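Long-range contact in probable M18 family aminopeptidase 1 (Thermotoga maritima, PDB 2GLF), which is probably a zinc-dependent metallo-aminopeptidase of the M18 family, removing residues from the amino-terminal end of peptides: residues 346-351 with 434-439. Sequence-based numbering, arbitrary orientation.
Sequences KLGYGV and ADLFET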
ATOM      1  N   LYS A 346      10.981   9.844 -39.577  1.00 18.75           N
ATOM      2  CA  LYS A 346      12.408   9.798 -39.272  1.00 18.50           C
ATOM      3  C   LYS A 346      13.013  11.101 -39.799  1.00 18.12           C
ATOM      4  O   LYS A 346      12.572  11.619 -40.835  1.00 18.46           O
ATOM      5  CB  LYS A 346      13.069   8.611 -39.981  1.00 14.55           C
ATOM      6  CG  LYS A 346      12.469   7.256 -39.671  1.00 17.60           C
ATOM      7  CD  LYS A 346      12.822   6.791 -38.272  1.00 24.75           C
ATOM      8  CE  LYS A 346      13.401   5.386 -38.308  1.00 25.41           C
ATOM      9  NZ  LYS A 346      14.620   5.359 -39.155  1.00 24.51           N
ATOM     10  N   LEU A 347      14.015  11.627 -39.092  1.00 11.86           N
ATOM     11  CA  LEU A 347      14.678  12.868 -39.504  1.00 12.15           C
ATOM     12  C   LEU A 347      15.369  12.738 -40.860  1.00 13.03           C
ATOM     13  O   LEU A 347      16.049  11.752 -41.127  1.00 13.24           O
ATOM     14  CB  LEU A 347      15.724  13.289 -38.468  1.00 11.98           C
ATOM     15  CG  LEU A 347      15.257  13.760 -37.094  1.00 11.98           C
ATOM     16  CD1 LEU A 347      16.468  13.892 -36.179  1.00 11.98           C
ATOM     17  CD2 LEU A 347      14.529  15.085 -37.224  1.00 11.98           C
ATOM     18  N   GLY A 348      15.192  13.740 -41.712  1.00 28.60           N
ATOM     19  CA  GLY A 348      15.824  13.722 -43.019  1.00 28.85           C
ATOM     20  C   GLY A 348      15.163  12.856 -44.078  1.00 28.93           C
ATOM     21  O   GLY A 348      15.729  12.654 -45.157  1.00 29.15           O
ATOM     22  N   TYR A 349      13.971  12.339 -43.789  1.00 14.63           N
ATOM     23  CA  TYR A 349      13.282  11.508 -44.764  1.00 14.63           C
ATOM     24  C   TYR A 349      12.055  12.168 -45.378  1.00 14.63           C
ATOM     25  O   TYR A 349      11.100  11.493 -45.768  1.00 14.63           O
ATOM     26  CB  TYR A 349      12.928  10.145 -44.155  1.00 17.11           C
ATOM     27  CG  TYR A 349      14.112   9.202 -44.167  1.00 18.51           C
ATOM     28  CD1 TYR A 349      15.198   9.400 -43.312  1.00 18.30           C
ATOM     29  CD2 TYR A 349      14.190   8.169 -45.099  1.00 17.46           C
ATOM     30  CE1 TYR A 349      16.331   8.596 -43.395  1.00 17.50           C
ATOM     31  CE2 TYR A 349      15.319   7.364 -45.188  1.00 17.15           C
ATOM     32  CZ  TYR A 349      16.383   7.583 -44.337  1.00 18.36           C
ATOM     33  OH  TYR A 349      17.503   6.794 -44.442  1.00 18.73           O
ATOM     34  N   GLY A 350      12.097  13.495 -45.459  1.00 19.64           N
ATOM     35  CA  GLY A 350      11.012  14.238 -46.071  1.00 20.60           C
ATOM     36  C   GLY A 350      10.006  14.915 -45.167  1.00 21.32           C
ATOM     37  O   GLY A 350      10.126  14.886 -43.945  1.00 22.55           O
ATOM     38  N   VAL A 351       9.012  15.537 -45.793  1.00 27.24           N
ATOM     39  CA  VAL A 351       7.952  16.224 -45.076  1.00 26.11           C
ATOM     40  C   VAL A 351       7.040  15.144 -44.530  1.00 25.71           C
ATOM     41  O   VAL A 351       6.844  14.105 -45.170  1.00 25.05           O
ATOM     42  CB  VAL A 351       7.114  17.113 -46.011  1.00 27.10           C
ATOM     43  CG1 VAL A 351       6.376  18.158 -45.206  1.00 25.90           C
ATOM     44  CG2 VAL A 351       7.999  17.756 -47.046  1.00 27.10           C
ATOM     45  N   ALA A 434      17.580  19.120 -44.060  1.00 18.96           N
ATOM     46  CA  ALA A 434      16.991  18.532 -45.259  1.00 18.96           C
ATOM     47  C   ALA A 434      15.461  18.613 -45.218  1.00 18.96           C
ATOM     48  O   ALA A 434      14.827  18.922 -46.227  1.00 18.96           O
ATOM     49  CB  ALA A 434      17.441  17.076 -45.412  1.00 13.80           C
ATOM     50  N   ASP A 435      14.870  18.342 -44.058  1.00 12.49           N
ATOM     51  CA  ASP A 435      13.418  18.400 -43.948  1.00 13.48           C
ATOM     52  C   ASP A 435      12.936  19.842 -44.036  1.00 13.49           C
ATOM     53  O   ASP A 435      11.927  20.137 -44.686  1.00 13.81           O
ATOM     54  CB  ASP A 435      12.937  17.759 -42.640  1.00 29.70           C
ATOM     55  CG  ASP A 435      13.147  16.246 -42.611  1.00 33.03           C
ATOM     56  OD1 ASP A 435      13.090  15.602 -43.679  1.00 34.09           O
ATOM     57  OD2 ASP A 435      13.352  15.695 -41.511  1.00 36.46           O
ATOM     58  N   LEU A 436      13.664  20.743 -43.388  1.00 18.36           N
ATOM     59  CA  LEU A 436      13.317  22.156 -43.407  1.00 17.82           C
ATOM     60  C   LEU A 436      13.085  22.578 -44.863  1.00 19.08           C
ATOM     61  O   LEU A 436      12.043  23.146 -45.208  1.00 19.05           O
ATOM     62  CB  LEU A 436      14.463  22.964 -42.797  1.00  8.65           C
ATOM     63  CG  LEU A 436      14.343  24.456 -42.465  1.00  8.65           C
ATOM     64  CD1 LEU A 436      15.418  25.208 -43.223  1.00  8.65           C
ATOM     65  CD2 LEU A 436      12.961  24.995 -42.793  1.00  8.65           C
ATOM     66  N   PHE A 437      14.062  22.268 -45.710  1.00 18.08           N
ATOM     67  CA  PHE A 437      14.021  22.598 -47.129  1.00 18.14           C
ATOM     68  C   PHE A 437      12.898  21.881 -47.856  1.00 18.22           C
ATOM     69  O   PHE A 437      12.111  22.501 -48.572  1.00 17.55           O
ATOM     70  CB  PHE A 437      15.348  22.219 -47.781  1.00 17.91           C
ATOM     71  CG  PHE A 437      15.486  22.682 -49.211  1.00 18.66           C
ATOM     72  CD1 PHE A 437      15.624  24.038 -49.510  1.00 20.13           C
ATOM     73  CD2 PHE A 437      15.495  21.761 -50.255  1.00 20.42           C
ATOM     74  CE1 PHE A 437      15.769  24.470 -50.824  1.00 18.97           C
ATOM     75  CE2 PHE A 437      15.638  22.183 -51.572  1.00 20.44           C
ATOM     76  CZ  PHE A 437      15.776  23.544 -51.857  1.00 18.78           C
ATOM     77  N   GLU A 438      12.823  20.571 -47.676  1.00 10.58           N
ATOM     78  CA  GLU A 438      11.805  19.804 -48.363  1.00 10.91           C
ATOM     79  C   GLU A 438      10.391  20.242 -48.014  1.00 11.03           C
ATOM     80  O   GLU A 438       9.470  20.090 -48.821  1.00 10.44           O
ATOM     81  CB  GLU A 438      11.978  18.318 -48.080  1.00 22.49           C
ATOM     82  CG  GLU A 438      11.233  17.446 -49.075  1.00 24.93           C
ATOM     83  CD  GLU A 438      11.725  17.632 -50.499  1.00 26.76           C
ATOM     84  OE1 GLU A 438      11.129  17.040 -51.420  1.00 30.73           O
ATOM     85  OE2 GLU A 438      12.713  18.363 -50.697  1.00 28.54           O
ATOM     86  N   THR A 439      10.212  20.774 -46.810  1.00 16.35           N
ATOM     87  CA  THR A 439       8.894  21.241 -46.395  1.00 16.05           C
ATOM     88  C   THR A 439       8.553  22.415 -47.295  1.00 16.19           C
ATOM     89  O   THR A 439       7.458  22.488 -47.858  1.00 16.78           O
ATOM     90  CB  THR A 439       8.900  21.694 -44.932  1.00 12.57           C
ATOM     91  OG1 THR A 439       9.043  20.546 -44.087  1.00 12.26           O
ATOM     92  CG2 THR A 439       7.604  22.422 -44.590  1.00 12.26           C
TER
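Gly350 and Val351 run past the first turns of helix 433-449, with the CA atoms of Gly350 and Asp435, and likewise those of Val351 and Thr439, 5.3 Å apart. Just before them the chain folds through a type II beta turn from Lys346 to Tyr349, closed by a weak bond from Tyr349 N to Lys346 O. Gly348, at phi 79°, takes the turn position that favours glycine, while the backbone angles of Gly350 would drive any CB into the carbonyl oxygen of Tyr349, which also calls for glycine.

The carboxylate of Asp435 reaches the loop with its two oxygens divided between two amides. Gly348 N donates to Asp435 OD2 at 2.7 Å and 160°, from above the carboxylate plane. Gly350 N donates to Asp435 OD1 at 2.9 Å, approaching nearly in line with the C-O bond, though this hydrogen bond is more bent (133°). This two-point grip should restrict rotation of the carboxylate, and an alanine here would probably leave both buried amides without these acceptors and the turn less firmly fixed to the helix.

Further along, Val351 CG2, turned anti to its own carbonyl carbon, is thereby laid over the Glu438-Thr439 backbone, 3.7 Å from Thr439 CA, with Glu438 CG beside it. Val351 CG1 meets Thr439 OG1 at 3.8 Å, the two side chains crossing at about a right angle. That hydroxyl donates back to Asp435 O, 3.0 Å from Thr439 OG1, an oxygen that also accepts a hydrogen bond from Thr439 N. Glu438 OE1 is hydrogen-bonded to Ile386 N, and Gln388 NE2 bonds to the carbonyls of Lys346 and Gly350.

Through the Asp435 carboxylate, the amides of Gly348 in the type II turn and of Gly350 just beyond it are tied to the C-terminal helix, joining it to the loop entering strand 351-354 of the mixed central sheet, a buried packing contact within the M18 metallopeptidase fold, away from the metal-binding residues.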